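Local coordinates for protein vanadium-dependent haloperoxidase (Zobellia galactanivorans, PDB 4CIT) that binds vanadate and probably catalyses the peroxide-dependent oxidation of iodide, as a bacterial vanadium iodoperoxidase, at residues Ala73-Ala78 and Asn85-Gln90; Ala96-Asp101 and Gly156-Asp161. One frame throughout, in Å; residues are numbered along the deposited sequence.

Contact 1 of 2, residues Ala73-Ala78 and Asn85-Gln90; sequences AYEIVA and NSLAGQ. With NA (sodium ion), chain G.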
ATOM      1  N   ALA A  73      12.171   0.141 -11.706  1.00  9.34           N
ATOM      2  CA  ALA A  73      12.366  -1.158 -12.330  1.00  9.22           C
ATOM      3  C   ALA A  73      11.501  -1.396 -13.520  1.00  9.20           C
ATOM      4  O   ALA A  73      11.969  -1.880 -14.584  1.00  9.77           O
ATOM      5  CB  ALA A  73      12.094  -2.203 -11.306  1.00  9.71           C
ATOM      6  N   TYR A  74      10.225  -1.027 -13.412  1.00  8.75           N
ATOM      7  CA  TYR A  74       9.299  -1.171 -14.523  1.00  9.74           C
ATOM      8  C   TYR A  74       9.734  -0.379 -15.709  1.00  9.32           C
ATOM      9  O   TYR A  74       9.733  -0.862 -16.866  1.00  8.18           O
ATOM     10  CB  TYR A  74       7.851  -0.730 -14.113  1.00 10.15           C
ATOM     11  CG  TYR A  74       6.914  -0.827 -15.309  1.00  9.10           C
ATOM     12  CD1 TYR A  74       6.404  -2.046 -15.686  1.00 10.04           C
ATOM     13  CD2 TYR A  74       6.661   0.315 -16.107  1.00  9.28           C
ATOM     14  CE1 TYR A  74       5.713  -2.195 -16.859  1.00  9.70           C
ATOM     15  CE2 TYR A  74       5.912   0.192 -17.275  1.00  8.68           C
ATOM     16  CZ  TYR A  74       5.347  -1.057 -17.563  1.00  9.99           C
ATOM     17  OH  TYR A  74       4.582  -1.200 -18.702  1.00 11.91           O
ATOM     18  N   GLU A  75      10.216   0.852 -15.486  1.00  9.04           N
ATOM     19  CA  GLU A  75      10.713   1.599 -16.652  1.00  9.40           C
ATOM     20  C   GLU A  75      11.854   0.902 -17.430  1.00  9.82           C
ATOM     21  O   GLU A  75      11.971   1.004 -18.661  1.00  8.83           O
ATOM     22  CB  GLU A  75      11.102   3.037 -16.320  1.00 10.02           C
ATOM     23  CG  GLU A  75       9.914   3.906 -15.938  1.00 11.05           C
ATOM     24  CD  GLU A  75       8.929   4.054 -17.144  1.00 14.11           C
ATOM     25  OE1 GLU A  75       9.264   4.646 -18.231  1.00 15.62           O
ATOM     26  OE2 GLU A  75       7.891   3.415 -17.097  1.00 13.38           O
ATOM     27  N   ILE A  76      12.727   0.292 -16.729  1.00  9.98           N
ATOM     28  CA  ILE A  76      13.825  -0.532 -17.350  1.00 10.68           C
ATOM     29  C   ILE A  76      13.288  -1.644 -18.216  1.00 12.87           C
ATOM     30  O   ILE A  76      13.663  -1.804 -19.415  1.00 11.82           O
ATOM     31  CB  ILE A  76      14.852  -0.978 -16.332  1.00 11.36           C
ATOM     32  CG1 ILE A  76      15.657   0.210 -15.822  1.00 12.20           C
ATOM     33  CG2 ILE A  76      15.792  -2.023 -17.000  1.00 12.65           C
ATOM     34  CD1 ILE A  76      16.466  -0.104 -14.555  1.00 12.83           C
ATOM     35  N   VAL A  77      12.327  -2.371 -17.664  1.00 11.14           N
ATOM     36  CA  VAL A  77      11.600  -3.353 -18.433  1.00 13.03           C
ATOM     37  C   VAL A  77      10.904  -2.810 -19.645  1.00 12.12           C
ATOM     38  O   VAL A  77      11.096  -3.347 -20.757  1.00 13.36           O
ATOM     39  CB  VAL A  77      10.630  -4.132 -17.552  1.00 13.22           C
ATOM     40  CG1 VAL A  77       9.755  -5.049 -18.376  1.00 17.45           C
ATOM     41  CG2 VAL A  77      11.398  -4.914 -16.568  1.00 14.72           C
ATOM     42  N   ALA A  78      10.153  -1.724 -19.525  1.00 10.50           N
ATOM     43  CA  ALA A  78       9.432  -1.093 -20.624  1.00 10.91           C
ATOM     44  C   ALA A  78      10.391  -0.592 -21.767  1.00 11.81           C
ATOM     45  O   ALA A  78      10.071  -0.662 -22.954  1.00 12.15           O
ATOM     46  CB  ALA A  78       8.610   0.041 -20.150  1.00 10.81           C
ATOM     47  N   ASN A  85       4.575  -0.836 -22.226  1.00 10.26           N
ATOM     48  CA  ASN A  85       4.780   0.573 -22.528  1.00 11.56           C
ATOM     49  C   ASN A  85       5.322   1.355 -21.384  1.00 10.01           C
ATOM     50  O   ASN A  85       4.976   1.078 -20.230  1.00 10.57           O
ATOM     51  CB  ASN A  85       3.502   1.280 -22.946  1.00 13.49           C
ATOM     52  CG  ASN A  85       2.925   0.756 -24.237  1.00 19.99           C
ATOM     53  OD1 ASN A  85       3.591   0.139 -25.094  1.00 17.97           O
ATOM     54  ND2 ASN A  85       1.669   0.992 -24.381  1.00 26.80           N
ATOM     55  N   SER A  86       6.110   2.398 -21.661  1.00 10.19           N
ATOM     56  CA  SER A  86       6.637   3.237 -20.621  1.00 10.30           C
ATOM     57  C   SER A  86       5.545   4.043 -19.919  1.00 10.80           C
ATOM     58  O   SER A  86       4.542   4.400 -20.561  1.00 10.90           O
ATOM     59  CB  SER A  86       7.634   4.190 -21.251  1.00 11.83           C
ATOM     60  OG  SER A  86       8.095   5.153 -20.332  1.00 12.78           O
ATOM     61  N   LEU A  87       5.730   4.283 -18.625  1.00  9.88           N
ATOM     62  CA  LEU A  87       4.845   5.117 -17.813  1.00 11.22           C
ATOM     63  C   LEU A  87       5.197   6.584 -17.978  1.00 10.85           C
ATOM     64  O   LEU A  87       4.538   7.485 -17.424  1.00 12.31           O
ATOM     65  CB  LEU A  87       4.894   4.675 -16.329  1.00 10.53           C
ATOM     66  CG  LEU A  87       4.115   3.398 -16.112  1.00 11.71           C
ATOM     67  CD1 LEU A  87       4.411   2.906 -14.726  1.00 12.75           C
ATOM     68  CD2 LEU A  87       2.614   3.598 -16.366  1.00 12.75           C
ATOM     69  N   ALA A  88       6.308   6.868 -18.662  1.00 11.51           N
ATOM     70  CA  ALA A  88       6.661   8.278 -18.862  1.00 11.10           C
ATOM     71  C   ALA A  88       5.532   8.910 -19.711  1.00 11.89           C
ATOM     72  O   ALA A  88       4.979   8.289 -20.644  1.00 11.21           O
ATOM     73  CB  ALA A  88       7.998   8.426 -19.637  1.00 11.65           C
ATOM     74  N   GLY A  89       5.101  10.090 -19.341  1.00 11.47           N
ATOM     75  CA  GLY A  89       4.035  10.700 -19.971  1.00 12.79           C
ATOM     76  C   GLY A  89       2.676  10.283 -19.409  1.00 13.67           C
ATOM     77  O   GLY A  89       1.627  10.861 -19.792  1.00 13.73           O
ATOM     78  N   GLN A  90       2.673   9.238 -18.591  1.00 12.16           N
ATOM     79  CA  GLN A  90       1.425   8.698 -18.007  1.00 11.02           C
ATOM     80  C   GLN A  90       1.305   9.015 -16.495  1.00 13.59           C
ATOM     81  O   GLN A  90       0.179   9.249 -15.999  1.00 13.91           O
ATOM     82  CB  GLN A  90       1.339   7.199 -18.234  1.00 11.86           C
ATOM     83  CG  GLN A  90       1.492   6.718 -19.680  1.00 12.69           C
ATOM     84  CD  GLN A  90       0.981   5.296 -19.863  1.00 13.69           C
ATOM     85  OE1 GLN A  90       1.704   4.301 -20.202  1.00 16.55           O
ATOM     86  NE2 GLN A  90      -0.278   5.180 -19.683  1.00 12.06           N
TER
HETATM   87 NA    NA G1454       8.429  -1.309 -24.297  1.00 14.38          NA
HETATM   88  O   HOH W   1       8.115   1.556 -24.464  1.00 32.03           O
HETATM   89  O   HOH W   2       9.919  -1.397 -26.093  1.00 26.44           O
HETATM   90  O   HOH W   3       6.770  -1.320 -26.016  1.00 24.86           O
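With CG beside its backbone N (chi1 -67°) and a second bend at chi2, Glu-75 swings its carboxylate round to Ser-86 and Leu-87. Tyr-74 extends instead: its CG is opposite the backbone N, at chi1 177°, and the ring reaches Asn-85 and Leu-87. Each carboxylate oxygen of Glu-75 takes one donor from loop 85-90. OE2 accepts a nearly straight hydrogen bond from Leu-87 N (2.8 Å, 167°), met on the syn side but somewhat out of the carboxylate plane. OE1 takes the hydroxyl of Ser-86; the modelled bond is unusually short and its length may be imprecise. Held at both oxygens, the carboxylate of the buried Glu-75 probably has little freedom to rotate. Tyr-74 OH donates to Asn-85 O at 2.8 Å, tilted from the carbonyl plane. Leu-87 crosses the tyrosine at about a right angle and sets its CD1 3.7 Å from Tyr-74 CD2. Ala-78 CB rests against the Asn-85 carbonyl carbon. Ser-86 OG also accepts from Ala-88 N at 3.0 Å, which makes an ST turn. The loop also passes a sodium site near the C-terminal end of helix 59-80: Ala-78 O binds the ion at 2.2 Å, with the carbonyl oxygens of Asn-81 and Tyr-84 and three waters.

Contact 2 of 2, residues Ala96-Asp101 and Gly156-Asp161; sequences AIPEPD and GLQVAD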
ATOM      1  N   ALA A  96      11.019  10.491 -19.805  1.00 12.04           N
ATOM      2  CA  ALA A  96      11.727   9.256 -20.228  1.00 13.09           C
ATOM      3  C   ALA A  96      13.039   8.986 -19.491  1.00 14.56           C
ATOM      4  O   ALA A  96      13.919   9.880 -19.316  1.00 13.76           O
ATOM      5  CB  ALA A  96      11.880   9.222 -21.735  1.00 15.84           C
ATOM      6  N   ILE A  97      13.231   7.727 -19.087  1.00 12.36           N
ATOM      7  CA  ILE A  97      14.526   7.305 -18.503  1.00 13.66           C
ATOM      8  C   ILE A  97      15.616   7.261 -19.576  1.00 14.06           C
ATOM      9  O   ILE A  97      15.322   7.126 -20.763  1.00 14.37           O
ATOM     10  CB  ILE A  97      14.505   5.956 -17.781  1.00 14.07           C
ATOM     11  CG1 ILE A  97      14.029   4.808 -18.660  1.00 13.07           C
ATOM     12  CG2 ILE A  97      13.620   6.011 -16.469  1.00 16.18           C
ATOM     13  CD1 ILE A  97      14.460   3.444 -18.157  1.00 13.47           C
ATOM     14  N   PRO A  98      16.865   7.321 -19.128  1.00 15.14           N
ATOM     15  CA  PRO A  98      17.942   7.132 -20.057  1.00 18.67           C
ATOM     16  C   PRO A  98      17.849   5.763 -20.677  1.00 16.44           C
ATOM     17  O   PRO A  98      17.534   4.820 -19.972  1.00 14.03           O
ATOM     18  CB  PRO A  98      19.213   7.197 -19.162  1.00 19.69           C
ATOM     19  CG  PRO A  98      18.789   7.804 -17.900  1.00 22.13           C
ATOM     20  CD  PRO A  98      17.317   7.712 -17.784  1.00 17.80           C
ATOM     21  N   GLU A  99      18.186   5.649 -21.967  1.00 17.32           N
ATOM     22  CA  GLU A  99      18.305   4.352 -22.653  1.00 20.15           C
ATOM     23  C   GLU A  99      19.642   3.673 -22.322  1.00 16.25           C
ATOM     24  O   GLU A  99      20.574   4.351 -22.047  1.00 16.53           O
ATOM     25  CB  GLU A  99      18.222   4.597 -24.167  1.00 23.68           C
ATOM     26  CG  GLU A  99      16.821   5.030 -24.633  1.00 31.61           C
ATOM     27  CD  GLU A  99      15.774   3.895 -24.691  1.00 35.04           C
ATOM     28  OE1 GLU A  99      16.013   2.688 -24.401  1.00 37.87           O
ATOM     29  OE2 GLU A  99      14.632   4.219 -25.012  1.00 41.96           O
ATOM     30  N   PRO A 100      19.736   2.349 -22.429  1.00 16.32           N
ATOM     31  CA  PRO A 100      20.974   1.696 -22.156  1.00 16.16           C
ATOM     32  C   PRO A 100      21.947   1.913 -23.334  1.00 15.23           C
ATOM     33  O   PRO A 100      21.521   2.133 -24.491  1.00 16.69           O
ATOM     34  CB  PRO A 100      20.583   0.253 -22.053  1.00 17.23           C
ATOM     35  CG  PRO A 100      19.325   0.068 -22.828  1.00 17.70           C
ATOM     36  CD  PRO A 100      18.619   1.386 -22.665  1.00 18.05           C
ATOM     37  N   ASP A 101      23.213   1.813 -23.010  1.00 16.82           N
ATOM     38  CA  ASP A 101      24.312   2.023 -23.995  1.00 15.51           C
ATOM     39  C   ASP A 101      24.299   0.844 -24.935  1.00 13.91           C
ATOM     40  O   ASP A 101      24.484  -0.314 -24.489  1.00 13.80           O
ATOM     41  CB  ASP A 101      25.613   2.095 -23.169  1.00 17.05           C
ATOM     42  CG  ASP A 101      26.857   2.414 -23.979  1.00 19.96           C
ATOM     43  OD1 ASP A 101      26.815   2.172 -25.189  1.00 18.15           O
ATOM     44  OD2 ASP A 101      27.897   2.702 -23.337  1.00 20.63           O
ATOM     45  N   GLY A 156      21.366   0.453 -14.060  1.00 11.18           N
ATOM     46  CA  GLY A 156      20.386   0.499 -12.947  1.00 10.14           C
ATOM     47  C   GLY A 156      20.500   1.740 -12.053  1.00  9.60           C
ATOM     48  O   GLY A 156      19.506   2.379 -11.710  1.00  9.09           O
ATOM     49  N   LEU A 157      21.727   2.132 -11.725  1.00 10.58           N
ATOM     50  CA  LEU A 157      21.978   3.286 -10.941  1.00 10.68           C
ATOM     51  C   LEU A 157      21.722   4.600 -11.697  1.00 10.82           C
ATOM     52  O   LEU A 157      21.230   5.578 -11.094  1.00 10.01           O
ATOM     53  CB  LEU A 157      23.366   3.238 -10.320  1.00 11.17           C
ATOM     54  CG  LEU A 157      23.677   2.094  -9.295  1.00 10.97           C
ATOM     55  CD1 LEU A 157      25.115   2.230  -8.804  1.00 12.16           C
ATOM     56  CD2 LEU A 157      22.732   2.087  -8.119  1.00 12.95           C
ATOM     57  N   GLN A 158      21.983   4.636 -12.990  1.00 12.03           N
ATOM     58  CA  GLN A 158      21.637   5.799 -13.778  1.00 13.57           C
ATOM     59  C   GLN A 158      20.149   6.016 -13.811  1.00 12.07           C
ATOM     60  O   GLN A 158      19.673   7.144 -13.682  1.00 11.29           O
ATOM     61  CB  GLN A 158      22.212   5.686 -15.213  1.00 14.95           C
ATOM     62  CG  GLN A 158      22.019   6.859 -16.038  1.00 19.17           C
ATOM     63  CD  GLN A 158      22.444   6.587 -17.495  1.00 21.63           C
ATOM     64  OE1 GLN A 158      22.598   5.444 -17.923  1.00 21.51           O
ATOM     65  NE2 GLN A 158      22.578   7.643 -18.242  1.00 20.94           N
ATOM     66  N   VAL A 159      19.414   4.951 -14.015  1.00 10.39           N
ATOM     67  CA  VAL A 159      17.923   5.049 -13.992  1.00 10.59           C
ATOM     68  C   VAL A 159      17.447   5.487 -12.578  1.00 10.58           C
ATOM     69  O   VAL A 159      16.546   6.298 -12.470  1.00  9.90           O
ATOM     70  CB  VAL A 159      17.273   3.773 -14.481  1.00 10.98           C
ATOM     71  CG1 VAL A 159      15.746   3.862 -14.280  1.00 12.67           C
ATOM     72  CG2 VAL A 159      17.647   3.514 -15.963  1.00 11.37           C
ATOM     73  N   ALA A 160      17.952   4.893 -11.509  1.00 10.77           N
ATOM     74  CA  ALA A 160      17.580   5.274 -10.178  1.00 10.66           C
ATOM     75  C   ALA A 160      17.837   6.733  -9.943  1.00 11.48           C
ATOM     76  O   ALA A 160      17.025   7.401  -9.265  1.00 12.92           O
ATOM     77  CB  ALA A 160      18.361   4.455  -9.123  1.00 11.39           C
ATOM     78  N   ASP A 161      18.913   7.322 -10.521  1.00 11.55           N
ATOM     79  CA  ASP A 161      19.142   8.699 -10.323  1.00 12.92           C
ATOM     80  C   ASP A 161      18.048   9.505 -11.011  1.00 11.95           C
ATOM     81  O   ASP A 161      17.662  10.561 -10.504  1.00 13.49           O
ATOM     82  CB  ASP A 161      20.517   9.224 -10.822  1.00 17.27           C
ATOM     83  CG  ASP A 161      21.708   8.709  -9.951  1.00 21.06           C
ATOM     84  OD1 ASP A 161      21.547   8.352  -8.706  1.00 21.42           O
ATOM     85  OD2 ASP A 161      22.808   8.635 -10.538  1.00 23.26           O
TER
HETATM   86  O   HOH W   4      22.987   4.412 -20.374  1.00 22.57           O
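Ile-97 and Pro-98 lie against Val-159 and Gln-158, where a loop in polyproline II conformation runs over helix 146-167 in this mainly helical vanadium haloperoxidase fold. The loop belongs to the connection between helices 59-80 and 108-123. The contact has two unlike halves.

The tightly packed half is apolar and enclosed. Ile-97 and the buried Val-159 meet through their methyl groups at a slant. Ile-97 CG2 is 3.7 Å from Val-159 CG1. The other branch reaches the same valine, with Ile-97 CD1 3.9 Å from Val-159 CG2. Ile-97 holds CG1 between its backbone N and carbonyl carbon, at chi1 57°, and this crowded position lets both branches touch the valine. Ile-97 also packs on Tyr-155, His-162 and Ile-163 of the same helix.

The looser half faces solvent, although its atoms come equally close. Gln-158 is exposed and extended, and its chain runs antiparallel to the proline side chain, alongside it. Its NE2 comes to 3.5 Å from Pro-98 CB, and its CG lies 3.8 Å from Pro-98 CG. No hydrogen bond joins the two segments directly. Pro-98 O is instead bonded to the hydroxyl of Tyr-155, just before the segment. At the outer edge a single water spans the gap, donating to Gln-158 OE1 at 2.7 Å and to Glu-99 O at 2.9 Å.

Both contacts use the connection between helices 59-80 and 108-123. In contact 1 the first part of that connection folds back onto helix 59-80. Contact 2 lays a later part on helix 146-167. Their centres are about 11 Å apart, and they touch. Ile-76 CG1, on helix 59-80, packs 3.9 Å from Val-159 CG2, one of the points where the two helices meet. Ile-97 CD1 lies 3.5 Å from Glu-75 O, so the isoleucine packs on both helices. Contact 1 is the more buried and mostly polar, with direct hydrogen bonds and a sodium ion bound by Ala-78 O. Contact 2 is nearer the surface and depends on apolar packing and one water. Neither contains a vanadate-binding residue.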